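Local structure of uncharacterized protein (Thermus thermophilus HB8, 6SCE) at residues P68-L73 with K90-R95; L7-N12 with V83-G88; V107-G112 with T383-L388. The protein probably serves as a DNA nuclease of Type III CRISPR defence, switched on when its CARF domains bind cyclic oligoadenylate. All coordinates share one frame; numbering follows the deposited sequence.

Contact 1 of 3, residues P68-L73 with K90-R95. With nucleotides of chain B.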
loop_
_atom_site.group_PDB
_atom_site.type_symbol
_atom_site.label_atom_id
_atom_site.label_comp_id
_atom_site.label_asym_id
_atom_site.label_seq_id
_atom_site.Cartn_x
_atom_site.Cartn_y
_atom_site.Cartn_z
ATOM N N PRO A 68 19.530 -12.584 -12.514
ATOM C CA PRO A 68 19.629 -11.600 -11.432
ATOM C C PRO A 68 19.611 -10.186 -11.987
ATOM O O PRO A 68 20.066 -9.942 -13.106
ATOM C CB PRO A 68 20.996 -11.924 -10.781
ATOM C CG PRO A 68 21.225 -13.375 -11.096
ATOM C CD PRO A 68 20.649 -13.557 -12.488
ATOM N N LEU A 69 19.111 -9.250 -11.196
ATOM C CA LEU A 69 19.002 -7.854 -11.640
ATOM C C LEU A 69 20.296 -7.248 -12.144
ATOM O O LEU A 69 20.318 -6.531 -13.156
ATOM C CB LEU A 69 18.431 -6.989 -10.494
ATOM C CG LEU A 69 16.906 -6.898 -10.437
ATOM C CD1 LEU A 69 16.372 -6.048 -11.569
ATOM C CD2 LEU A 69 16.253 -8.258 -10.486
ATOM N N GLU A 70 21.389 -7.541 -11.433
ATOM C CA GLU A 70 22.712 -7.012 -11.786
ATOM C C GLU A 70 23.163 -7.429 -13.175
ATOM O O GLU A 70 23.860 -6.675 -13.853
ATOM C CB GLU A 70 23.763 -7.484 -10.755
ATOM C CG GLU A 70 23.608 -6.830 -9.379
ATOM C CD GLU A 70 24.262 -5.451 -9.267
ATOM O OE1 GLU A 70 25.184 -5.141 -10.055
ATOM O OE2 GLU A 70 23.867 -4.670 -8.360
ATOM N N LYS A 71 22.773 -8.628 -13.595
ATOM C CA LYS A 71 23.104 -9.120 -14.930
ATOM C C LYS A 71 22.449 -8.298 -16.031
ATOM O O LYS A 71 22.897 -8.311 -17.169
ATOM C CB LYS A 71 22.756 -10.607 -15.071
ATOM C CG LYS A 71 23.714 -11.519 -14.311
ATOM C CD LYS A 71 25.127 -11.400 -14.883
ATOM N N GLY A 72 21.399 -7.556 -15.694
ATOM C CA GLY A 72 20.783 -6.659 -16.643
ATOM C C GLY A 72 21.593 -5.426 -16.908
ATOM O O GLY A 72 21.308 -4.692 -17.853
ATOM N N LEU A 73 22.599 -5.167 -16.061
ATOM C CA LEU A 73 23.539 -4.066 -16.275
ATOM C C LEU A 73 24.815 -4.538 -16.992
ATOM O O LEU A 73 25.935 -4.445 -16.468
ATOM C CB LEU A 73 23.884 -3.410 -14.929
ATOM C CG LEU A 73 22.667 -2.912 -14.154
ATOM C CD1 LEU A 73 23.100 -2.315 -12.817
ATOM C CD2 LEU A 73 21.872 -1.891 -14.949
ATOM N N LYS A 90 10.777 0.581 -8.328
ATOM C CA LYS A 90 11.150 1.696 -9.184
ATOM C C LYS A 90 12.664 2.002 -9.148
ATOM O O LYS A 90 13.226 2.557 -10.096
ATOM C CB LYS A 90 10.315 2.948 -8.837
ATOM C CG LYS A 90 8.844 2.668 -9.122
ATOM C CD LYS A 90 7.869 3.782 -8.800
ATOM C CE LYS A 90 7.658 4.035 -7.342
ATOM N NZ LYS A 90 6.398 3.488 -6.763
ATOM N N TYR A 91 13.305 1.638 -8.043
ATOM C CA TYR A 91 14.740 1.712 -7.918
ATOM C C TYR A 91 15.457 1.099 -9.119
ATOM O O TYR A 91 16.383 1.685 -9.638
ATOM C CB TYR A 91 15.157 1.018 -6.621
ATOM C CG TYR A 91 16.643 0.822 -6.462
ATOM C CD1 TYR A 91 17.474 1.837 -5.959
ATOM C CD2 TYR A 91 17.230 -0.395 -6.801
ATOM C CE1 TYR A 91 18.850 1.637 -5.815
ATOM C CE2 TYR A 91 18.585 -0.596 -6.665
ATOM C CZ TYR A 91 19.394 0.411 -6.164
ATOM O OH TYR A 91 20.749 0.146 -6.056
ATOM N N TRP A 92 15.048 -0.099 -9.521
ATOM C CA TRP A 92 15.671 -0.792 -10.615
ATOM C C TRP A 92 15.293 -0.203 -11.955
ATOM O O TRP A 92 16.100 -0.218 -12.847
ATOM C CB TRP A 92 15.388 -2.296 -10.543
ATOM C CG TRP A 92 16.254 -2.947 -9.539
ATOM C CD1 TRP A 92 15.915 -3.429 -8.292
ATOM C CD2 TRP A 92 17.658 -3.119 -9.676
ATOM N NE1 TRP A 92 17.054 -3.917 -7.671
ATOM C CE2 TRP A 92 18.126 -3.740 -8.505
ATOM C CE3 TRP A 92 18.563 -2.825 -10.701
ATOM C CZ2 TRP A 92 19.477 -4.082 -8.334
ATOM C CZ3 TRP A 92 19.901 -3.162 -10.527
ATOM C CH2 TRP A 92 20.334 -3.778 -9.341
ATOM N N ALA A 93 14.090 0.354 -12.085
ATOM C CA ALA A 93 13.753 1.106 -13.285
ATOM C C ALA A 93 14.740 2.251 -13.468
ATOM O O ALA A 93 15.248 2.500 -14.576
ATOM C CB ALA A 93 12.337 1.632 -13.215
ATOM N N VAL A 94 15.027 2.948 -12.382
ATOM C CA VAL A 94 15.947 4.064 -12.478
ATOM C C VAL A 94 17.346 3.604 -12.922
ATOM O O VAL A 94 17.950 4.229 -13.812
ATOM C CB VAL A 94 16.043 4.823 -11.161
ATOM C CG1 VAL A 94 17.207 5.797 -11.182
ATOM C CG2 VAL A 94 14.743 5.562 -10.883
ATOM N N ARG A 95 17.837 2.540 -12.313
ATOM C CA ARG A 95 19.173 2.010 -12.650
ATOM C C ARG A 95 19.253 1.452 -14.073
ATOM O O ARG A 95 20.207 1.739 -14.810
ATOM C CB ARG A 95 19.592 0.973 -11.652
ATOM C CG ARG A 95 19.809 1.637 -10.281
ATOM C CD ARG A 95 20.605 0.827 -9.336
ATOM N NE ARG A 95 21.941 0.570 -9.873
ATOM C CZ ARG A 95 22.750 -0.358 -9.404
ATOM N NH1 ARG A 95 22.395 -1.085 -8.357
ATOM N NH2 ARG A 95 23.926 -0.562 -9.992
ATOM P P A B 1 7.545 0.028 -5.796
ATOM O OP1 A B 1 8.872 0.670 -6.060
ATOM O OP2 A B 1 6.311 0.812 -6.192
ATOM O "O5'" A B 1 7.575 -1.388 -6.533
ATOM C "C5'" A B 1 6.377 -2.049 -6.929
ATOM C "C4'" A B 1 6.639 -3.536 -6.928
ATOM O "O4'" A B 1 6.728 -4.007 -5.557
ATOM C "C3'" A B 1 5.535 -4.350 -7.611
ATOM O "O3'" A B 1 5.980 -4.675 -8.934
ATOM C "C2'" A B 1 5.380 -5.562 -6.682
ATOM O "O2'" A B 1 6.269 -6.600 -7.036
ATOM C "C1'" A B 1 5.738 -4.982 -5.320
ATOM N N9 A B 1 4.625 -4.340 -4.615
ATOM C C8 A B 1 4.656 -3.120 -4.000
ATOM N N7 A B 1 3.512 -2.818 -3.442
ATOM C C5 A B 1 2.695 -3.909 -3.686
ATOM C C6 A B 1 1.357 -4.187 -3.347
ATOM N N6 A B 1 0.585 -3.341 -2.670
ATOM N N1 A B 1 0.843 -5.376 -3.745
ATOM C C2 A B 1 1.634 -6.207 -4.440
ATOM N N3 A B 1 2.899 -6.042 -4.827
ATOM C C4 A B 1 3.376 -4.856 -4.414
HETATM O O HOH W 1 25.146 -2.472 -8.803
#
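L69 packs over one face of the W92 indole, its side chain slanting across the ring. Its CB stands 3.7 Å from the centroid of the six-membered ring and 9° off the ring normal, a CH-pi contact, and over the same face CD1 comes within 3.7 Å of W92 CG. At the rim of the indole, near its plane, E70 OE2 comes to 3.8 Å from CH2, with the carboxylate turned almost perpendicular to the ring, and L73 CD1 approaches CZ3. The same L73 methyl sits over a face of the R95 guanidinium, 3.4 Å from NH2. E70 and R95 form a long salt bridge, OE2 to NH1 3.9 Å, reinforced by water 1, which donates to E70 OE2 and accepts from R95 NH2. A bend at chi3 (61°) swings the guanidinium round, and NH1 also donates to Y91 OH at 3.1 Å. In the second shell, F39 also meets W92. At the start of helix 90-100, K90 N donates almost straight to A1 OP1 of chain B and NZ to OP2, at 2.7 Å; N380 O and G382 O also bind NZ. The indole is thus packed between L69 and, on its opposite face, the edge of Y91, while the long direct separation suggests that water 1 carries much of the link between the charges; the positive helix start and lysine probably help neutralise the phosphate.

Contact 2 of 3, residues L7-N12 with V83-G88. With nucleotides of chain B.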
loop_
_atom_site.group_PDB
_atom_site.type_symbol
_atom_site.label_atom_id
_atom_site.label_comp_id
_atom_site.label_asym_id
_atom_site.label_seq_id
_atom_site.Cartn_x
_atom_site.Cartn_y
_atom_site.Cartn_z
ATOM N N LEU A 7 13.742 -7.541 -22.921
ATOM C CA LEU A 7 14.342 -7.458 -21.576
ATOM C C LEU A 7 13.336 -6.817 -20.616
ATOM O O LEU A 7 12.853 -5.728 -20.878
ATOM C CB LEU A 7 15.585 -6.562 -21.612
ATOM C CG LEU A 7 16.705 -7.027 -22.584
ATOM C CD1 LEU A 7 17.929 -6.162 -22.409
ATOM C CD2 LEU A 7 17.060 -8.476 -22.414
ATOM N N CYS A 8 13.052 -7.466 -19.501
ATOM C CA CYS A 8 11.881 -7.070 -18.697
ATOM C C CYS A 8 12.086 -7.275 -17.206
ATOM O O CYS A 8 12.270 -8.391 -16.733
ATOM C CB CYS A 8 10.702 -7.893 -19.191
ATOM S SG CYS A 8 9.071 -7.453 -18.533
ATOM N N LEU A 9 11.980 -6.199 -16.448
ATOM C CA LEU A 9 11.904 -6.304 -15.006
ATOM C C LEU A 9 10.608 -7.034 -14.663
ATOM O O LEU A 9 9.550 -6.760 -15.230
ATOM C CB LEU A 9 11.922 -4.915 -14.367
ATOM C CG LEU A 9 13.089 -3.978 -14.643
ATOM C CD1 LEU A 9 12.886 -2.692 -13.849
ATOM C CD2 LEU A 9 14.390 -4.667 -14.266
ATOM N N LEU A 10 10.691 -7.991 -13.756
ATOM C CA LEU A 10 9.538 -8.801 -13.388
ATOM C C LEU A 10 9.324 -8.812 -11.875
ATOM O O LEU A 10 10.117 -9.401 -11.126
ATOM C CB LEU A 10 9.717 -10.225 -13.917
ATOM C CG LEU A 10 8.541 -11.166 -13.713
ATOM C CD1 LEU A 10 7.313 -10.638 -14.463
ATOM C CD2 LEU A 10 8.927 -12.588 -14.125
ATOM N N GLY A 11 8.261 -8.153 -11.429
ATOM C CA GLY A 11 7.847 -8.176 -10.027
ATOM C C GLY A 11 6.713 -9.144 -9.794
ATOM O O GLY A 11 6.583 -10.157 -10.491
ATOM N N ASN A 12 5.883 -8.855 -8.800
ATOM C CA ASN A 12 4.820 -9.748 -8.450
ATOM C C ASN A 12 3.828 -9.999 -9.574
ATOM O O ASN A 12 3.378 -11.130 -9.773
ATOM C CB ASN A 12 4.035 -9.232 -7.227
ATOM C CG ASN A 12 4.811 -9.384 -5.945
ATOM O OD1 ASN A 12 5.685 -10.257 -5.840
ATOM N ND2 ASN A 12 4.563 -8.491 -4.996
ATOM N N VAL A 83 13.262 -2.858 -23.799
ATOM C CA VAL A 83 13.432 -2.955 -22.356
ATOM C C VAL A 83 12.226 -2.362 -21.633
ATOM O O VAL A 83 11.994 -1.169 -21.730
ATOM C CB VAL A 83 14.704 -2.214 -21.906
ATOM C CG1 VAL A 83 14.995 -2.461 -20.451
ATOM C CG2 VAL A 83 15.888 -2.655 -22.742
ATOM N N ASN A 84 11.492 -3.212 -20.893
ATOM C CA ASN A 84 10.304 -2.783 -20.151
ATOM C C ASN A 84 10.695 -2.528 -18.708
ATOM O O ASN A 84 11.106 -3.443 -18.038
ATOM C CB ASN A 84 9.213 -3.861 -20.272
ATOM C CG ASN A 84 7.892 -3.490 -19.587
ATOM O OD1 ASN A 84 7.768 -2.447 -18.955
ATOM N ND2 ASN A 84 6.902 -4.402 -19.683
ATOM N N LEU A 85 10.544 -1.282 -18.234
ATOM C CA LEU A 85 10.941 -0.893 -16.863
ATOM C C LEU A 85 9.813 -0.782 -15.847
ATOM O O LEU A 85 10.031 -0.343 -14.710
ATOM C CB LEU A 85 11.668 0.444 -16.895
ATOM C CG LEU A 85 12.875 0.519 -17.831
ATOM C CD1 LEU A 85 13.536 1.877 -17.716
ATOM C CD2 LEU A 85 13.824 -0.611 -17.584
ATOM N N THR A 86 8.614 -1.209 -16.225
ATOM C CA THR A 86 7.454 -1.108 -15.330
ATOM C C THR A 86 7.534 -2.029 -14.120
ATOM O O THR A 86 7.106 -1.678 -13.029
ATOM C CB THR A 86 6.167 -1.328 -16.156
ATOM O OG1 THR A 86 5.949 -0.165 -16.969
ATOM C CG2 THR A 86 4.925 -1.497 -15.264
ATOM N N GLY A 87 8.091 -3.222 -14.324
ATOM C CA GLY A 87 8.084 -4.235 -13.330
ATOM C C GLY A 87 8.935 -3.938 -12.106
ATOM O O GLY A 87 10.008 -3.301 -12.161
ATOM N N GLY A 88 8.453 -4.433 -10.971
ATOM C CA GLY A 88 9.250 -4.426 -9.770
ATOM C C GLY A 88 9.501 -3.051 -9.201
ATOM O O GLY A 88 8.810 -2.084 -9.538
ATOM P P A B 1 7.545 0.028 -5.796
ATOM O OP1 A B 1 8.872 0.670 -6.060
ATOM O OP2 A B 1 6.311 0.812 -6.192
ATOM O "O5'" A B 1 7.575 -1.388 -6.533
ATOM C "C5'" A B 1 6.377 -2.049 -6.929
ATOM C "C4'" A B 1 6.639 -3.536 -6.928
ATOM O "O4'" A B 1 6.728 -4.007 -5.557
ATOM C "C3'" A B 1 5.535 -4.350 -7.611
ATOM O "O3'" A B 1 5.980 -4.675 -8.934
ATOM C "C2'" A B 1 5.380 -5.562 -6.682
ATOM O "O2'" A B 1 6.269 -6.600 -7.036
ATOM C "C1'" A B 1 5.738 -4.982 -5.320
ATOM N N9 A B 1 4.625 -4.340 -4.615
ATOM C C8 A B 1 4.656 -3.120 -4.000
ATOM N N7 A B 1 3.512 -2.818 -3.442
ATOM C C5 A B 1 2.695 -3.909 -3.686
ATOM C C6 A B 1 1.357 -4.187 -3.347
ATOM N N6 A B 1 0.585 -3.341 -2.670
ATOM N N1 A B 1 0.843 -5.376 -3.745
ATOM C C2 A B 1 1.634 -6.207 -4.440
ATOM N N3 A B 1 2.899 -6.042 -4.827
ATOM C C4 A B 1 3.376 -4.856 -4.414
ATOM P P A B 2 4.993 -5.381 -9.994
ATOM O OP1 A B 2 4.021 -6.329 -9.367
ATOM O OP2 A B 2 5.894 -5.795 -11.127
ATOM O "O5'" A B 2 4.147 -4.113 -10.496
ATOM C "C5'" A B 2 4.799 -3.149 -11.355
ATOM C "C4'" A B 2 3.809 -2.081 -11.746
ATOM O "O4'" A B 2 2.788 -2.684 -12.586
ATOM C "C3'" A B 2 3.079 -1.394 -10.599
ATOM O "O3'" A B 2 2.957 0.008 -10.828
ATOM C "C2'" A B 2 1.694 -2.035 -10.638
ATOM O "O2'" A B 2 0.687 -1.168 -10.163
ATOM C "C1'" A B 2 1.523 -2.281 -12.131
ATOM N N9 A B 2 0.529 -3.277 -12.478
ATOM C C8 A B 2 0.020 -4.273 -11.675
ATOM N N7 A B 2 -0.914 -4.968 -12.272
ATOM C C5 A B 2 -1.044 -4.392 -13.527
ATOM C C6 A B 2 -1.884 -4.673 -14.622
ATOM N N6 A B 2 -2.844 -5.594 -14.601
ATOM N N1 A B 2 -1.715 -3.925 -15.739
ATOM C C2 A B 2 -0.815 -2.933 -15.710
ATOM N N3 A B 2 0.020 -2.567 -14.737
ATOM C C4 A B 2 -0.156 -3.343 -13.659
HETATM O O HOH W 2 8.945 -4.544 -16.615
#
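L7 and V83 stand side by side on parallel strands, their CD1 and CG2 methyls 4.1 Å apart, and the backbones are tied by N84 N to L7 O (2.9 Å) and by the longer L9 N to N84 O. On the sheet face of C8 and N84, C8 SG lies 3.9 Å from N84 ND2. C8 SG and N84 CG both extend anti to their backbone N, and the amide end of N84 turns to Y6 OH. After N84 the strand ends and L85-T86 bulge away, which makes this the looser part of the contact: water 2 stands between the backbones, donating to L9 O and N84 O and accepting from G87 N, three bonds that replace direct pairing. N84 OD1 takes T86 N in an Asx turn, with the donor above the carbonyl plane. The packing then tightens at the glycines: L9 CB meets G87 O at 3.3 Å, G87 CA lies against L9 O, and the CA atoms of G11 and G88 come within 4.0 Å. With no side chains here, the nucleotide backbone can settle in: G88 N donates to A2 OP2 of chain B at 2.9 Å, and N12 holds A1 of chain B by N to O2' and by ND2 to the adenine N3 (3.0 Å). Parallel strands whose C-terminal loops form a ligand pocket are the hallmark of Rossmann-like folds, the class to which CARF domains belong.

Contact 3 of 3, residues V107-G112 with T383-L388. With nucleotides of chain B.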
loop_
_atom_site.group_PDB
_atom_site.type_symbol
_atom_site.label_atom_id
_atom_site.label_comp_id
_atom_site.label_asym_id
_atom_site.label_seq_id
_atom_site.Cartn_x
_atom_site.Cartn_y
_atom_site.Cartn_z
ATOM N N VAL A 107 13.541 1.676 -24.848
ATOM C CA VAL A 107 13.201 1.565 -23.430
ATOM C C VAL A 107 11.814 2.142 -23.235
ATOM O O VAL A 107 11.501 3.216 -23.739
ATOM C CB VAL A 107 14.212 2.325 -22.561
ATOM C CG1 VAL A 107 13.886 2.163 -21.076
ATOM C CG2 VAL A 107 15.621 1.822 -22.849
ATOM N N PHE A 108 10.971 1.419 -22.493
ATOM C CA PHE A 108 9.608 1.857 -22.315
ATOM C C PHE A 108 9.011 1.371 -20.989
ATOM O O PHE A 108 9.615 0.578 -20.286
ATOM C CB PHE A 108 8.757 1.403 -23.504
ATOM C CG PHE A 108 8.451 -0.070 -23.543
ATOM C CD1 PHE A 108 9.398 -0.988 -23.954
ATOM C CD2 PHE A 108 7.174 -0.524 -23.260
ATOM C CE1 PHE A 108 9.116 -2.336 -24.008
ATOM C CE2 PHE A 108 6.868 -1.875 -23.327
ATOM C CZ PHE A 108 7.842 -2.782 -23.725
ATOM N N LEU A 109 7.849 1.912 -20.681
ATOM C CA LEU A 109 7.025 1.542 -19.511
ATOM C C LEU A 109 5.640 1.262 -20.043
ATOM O O LEU A 109 5.275 1.781 -21.105
ATOM C CB LEU A 109 6.838 2.764 -18.598
ATOM C CG LEU A 109 8.017 3.556 -18.134
ATOM C CD1 LEU A 109 7.592 4.725 -17.290
ATOM C CD2 LEU A 109 8.881 2.576 -17.337
ATOM N N VAL A 110 4.844 0.523 -19.285
ATOM C CA VAL A 110 3.408 0.401 -19.548
ATOM C C VAL A 110 2.689 0.944 -18.320
ATOM O O VAL A 110 2.983 0.571 -17.180
ATOM C CB VAL A 110 2.978 -1.030 -19.908
ATOM C CG1 VAL A 110 3.617 -1.428 -21.219
ATOM C CG2 VAL A 110 3.358 -2.068 -18.840
ATOM N N GLU A 111 1.773 1.869 -18.551
ATOM C CA GLU A 111 1.184 2.663 -17.500
ATOM C C GLU A 111 -0.334 2.529 -17.557
ATOM O O GLU A 111 -0.968 3.000 -18.501
ATOM C CB GLU A 111 1.694 4.095 -17.705
ATOM C CG GLU A 111 0.861 5.199 -17.115
ATOM C CD GLU A 111 0.479 4.959 -15.676
ATOM O OE1 GLU A 111 1.405 4.570 -14.863
ATOM O OE2 GLU A 111 -0.745 5.191 -15.410
ATOM N N GLY A 112 -0.913 1.859 -16.562
ATOM C CA GLY A 112 -2.345 1.599 -16.538
ATOM C C GLY A 112 -3.031 1.987 -15.260
ATOM O O GLY A 112 -3.964 1.298 -14.801
ATOM N N THR A 383 3.668 6.309 -9.613
ATOM C CA THR A 383 3.854 5.264 -10.599
ATOM C C THR A 383 5.291 5.289 -11.098
ATOM O O THR A 383 6.031 6.228 -10.830
ATOM C CB THR A 383 2.923 5.501 -11.796
ATOM O OG1 THR A 383 3.305 6.732 -12.410
ATOM C CG2 THR A 383 1.470 5.531 -11.343
ATOM N N THR A 384 5.709 4.280 -11.844
ATOM C CA THR A 384 7.072 4.277 -12.389
ATOM C C THR A 384 7.311 5.471 -13.315
ATOM O O THR A 384 8.364 6.110 -13.251
ATOM C CB THR A 384 7.421 2.944 -13.080
ATOM O OG1 THR A 384 7.170 1.873 -12.161
ATOM C CG2 THR A 384 8.832 2.898 -13.483
ATOM N N ALA A 385 6.295 5.823 -14.107
ATOM C CA ALA A 385 6.344 7.019 -14.924
ATOM C C ALA A 385 6.644 8.255 -14.111
ATOM O O ALA A 385 7.535 9.019 -14.503
ATOM C CB ALA A 385 5.047 7.198 -15.716
HETATM N N MSE A 386 5.957 8.427 -12.989
HETATM C CA MSE A 386 6.116 9.619 -12.167
HETATM C C MSE A 386 7.471 9.677 -11.508
HETATM O O MSE A 386 8.135 10.713 -11.482
HETATM C CB MSE A 386 5.000 9.705 -11.162
HETATM C CG MSE A 386 3.605 9.904 -11.769
HETATM SE SE MSE A 386 2.146 9.502 -10.571
HETATM C CE MSE A 386 2.520 10.731 -9.126
ATOM N N ALA A 387 7.904 8.541 -10.978
ATOM C CA ALA A 387 9.203 8.449 -10.331
ATOM C C ALA A 387 10.371 8.628 -11.298
ATOM O O ALA A 387 11.375 9.274 -10.957
ATOM C CB ALA A 387 9.306 7.134 -9.594
ATOM N N LEU A 388 10.278 8.042 -12.487
ATOM C CA LEU A 388 11.275 8.302 -13.526
ATOM C C LEU A 388 11.303 9.783 -13.922
ATOM O O LEU A 388 12.370 10.336 -14.173
ATOM C CB LEU A 388 11.059 7.428 -14.735
ATOM C CG LEU A 388 11.377 5.951 -14.527
ATOM C CD1 LEU A 388 11.145 5.170 -15.805
ATOM C CD2 LEU A 388 12.796 5.779 -14.065
ATOM P P A B 3 4.252 0.940 -10.714
ATOM O OP1 A B 3 4.549 1.684 -12.004
ATOM O OP2 A B 3 5.430 0.160 -10.194
ATOM O "O5'" A B 3 3.742 1.975 -9.627
ATOM C "C5'" A B 3 3.104 1.585 -8.403
ATOM C "C4'" A B 3 2.888 2.846 -7.599
ATOM O "O4'" A B 3 1.954 3.721 -8.301
ATOM C "C3'" A B 3 2.319 2.648 -6.199
ATOM O "O3'" A B 3 3.137 3.393 -5.318
ATOM C "C2'" A B 3 0.901 3.229 -6.315
ATOM O "O2'" A B 3 0.387 3.735 -5.102
ATOM C "C1'" A B 3 1.125 4.330 -7.344
ATOM N N9 A B 3 -0.079 4.752 -8.022
ATOM C C8 A B 3 -1.013 3.935 -8.613
ATOM N N7 A B 3 -1.984 4.619 -9.185
ATOM C C5 A B 3 -1.639 5.945 -8.988
ATOM C C6 A B 3 -2.262 7.147 -9.376
ATOM N N6 A B 3 -3.376 7.182 -10.102
ATOM N N1 A B 3 -1.639 8.299 -9.036
ATOM C C2 A B 3 -0.497 8.242 -8.341
ATOM N N3 A B 3 0.181 7.169 -7.912
ATOM C C4 A B 3 -0.459 6.041 -8.277
HETATM O O HOH W 3 3.836 4.214 -14.944
#
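E111 OE1 receives a short hydrogen bond from water 3 (2.5 Å), is also hydrogen-bonded to H113 ND1, and rests against T383 CB at 3.5 Å. Water 3 accepts from A385 N (3.1 Å), satisfying it in the first helical turn and tying it to the strand glutamate. A bend at chi2 (49°) brings the carboxylate to T383, the two side chains crossing at about a right angle. T383 caps the helix: OG1 accepts from the backbone N of M386, modelled as selenomethionine, and is also hydrogen-bonded to P351 O. One residue on, T384 grips OP1 of A3 of chain B through N (2.8 Å) and OG1 (2.6 Å), a common way for a helix N terminus to bind phosphate, and M386 SE touches the adenine C2. On the apolar side, L109 CD1 presses on A385 CA at 3.5 Å, while CD2 meets L388 CD1 tip to tip and T384 CG2 at 3.9 Å. The N-to-C directions of strand 107-111 and helix 384-388 are 134° apart, with a closest axis approach of 9.5 Å. Helix 90-100 packs beside this helix, touching T384 and L388, and strand 120-125 meets A385 and L388; helix 15-28 packs on F108 and V110.

Strand 81-84, helix 90-100 and strand 105-111 follow one another as a beta-alpha-beta crossover, and each contact uses one of these elements. Contacts 1 and 2 interlock along the chain and lie about 9 Å apart between centres, L69 and A93 packing on L9 and L85. Contact 3 comes later, its centre about 10 Å from that of contact 2 and about 15 Å from that of contact 1. It joins this sheet to helix 384-393, which lies between strands 375-378 and 399-404 of another sheet with the same strand order, consistent with tandem CARF-like units. Together K90, N12, G88 and T384 bind three successive nucleotides, so the bound RNA, presumably the oligoadenylate activator, spans the junction.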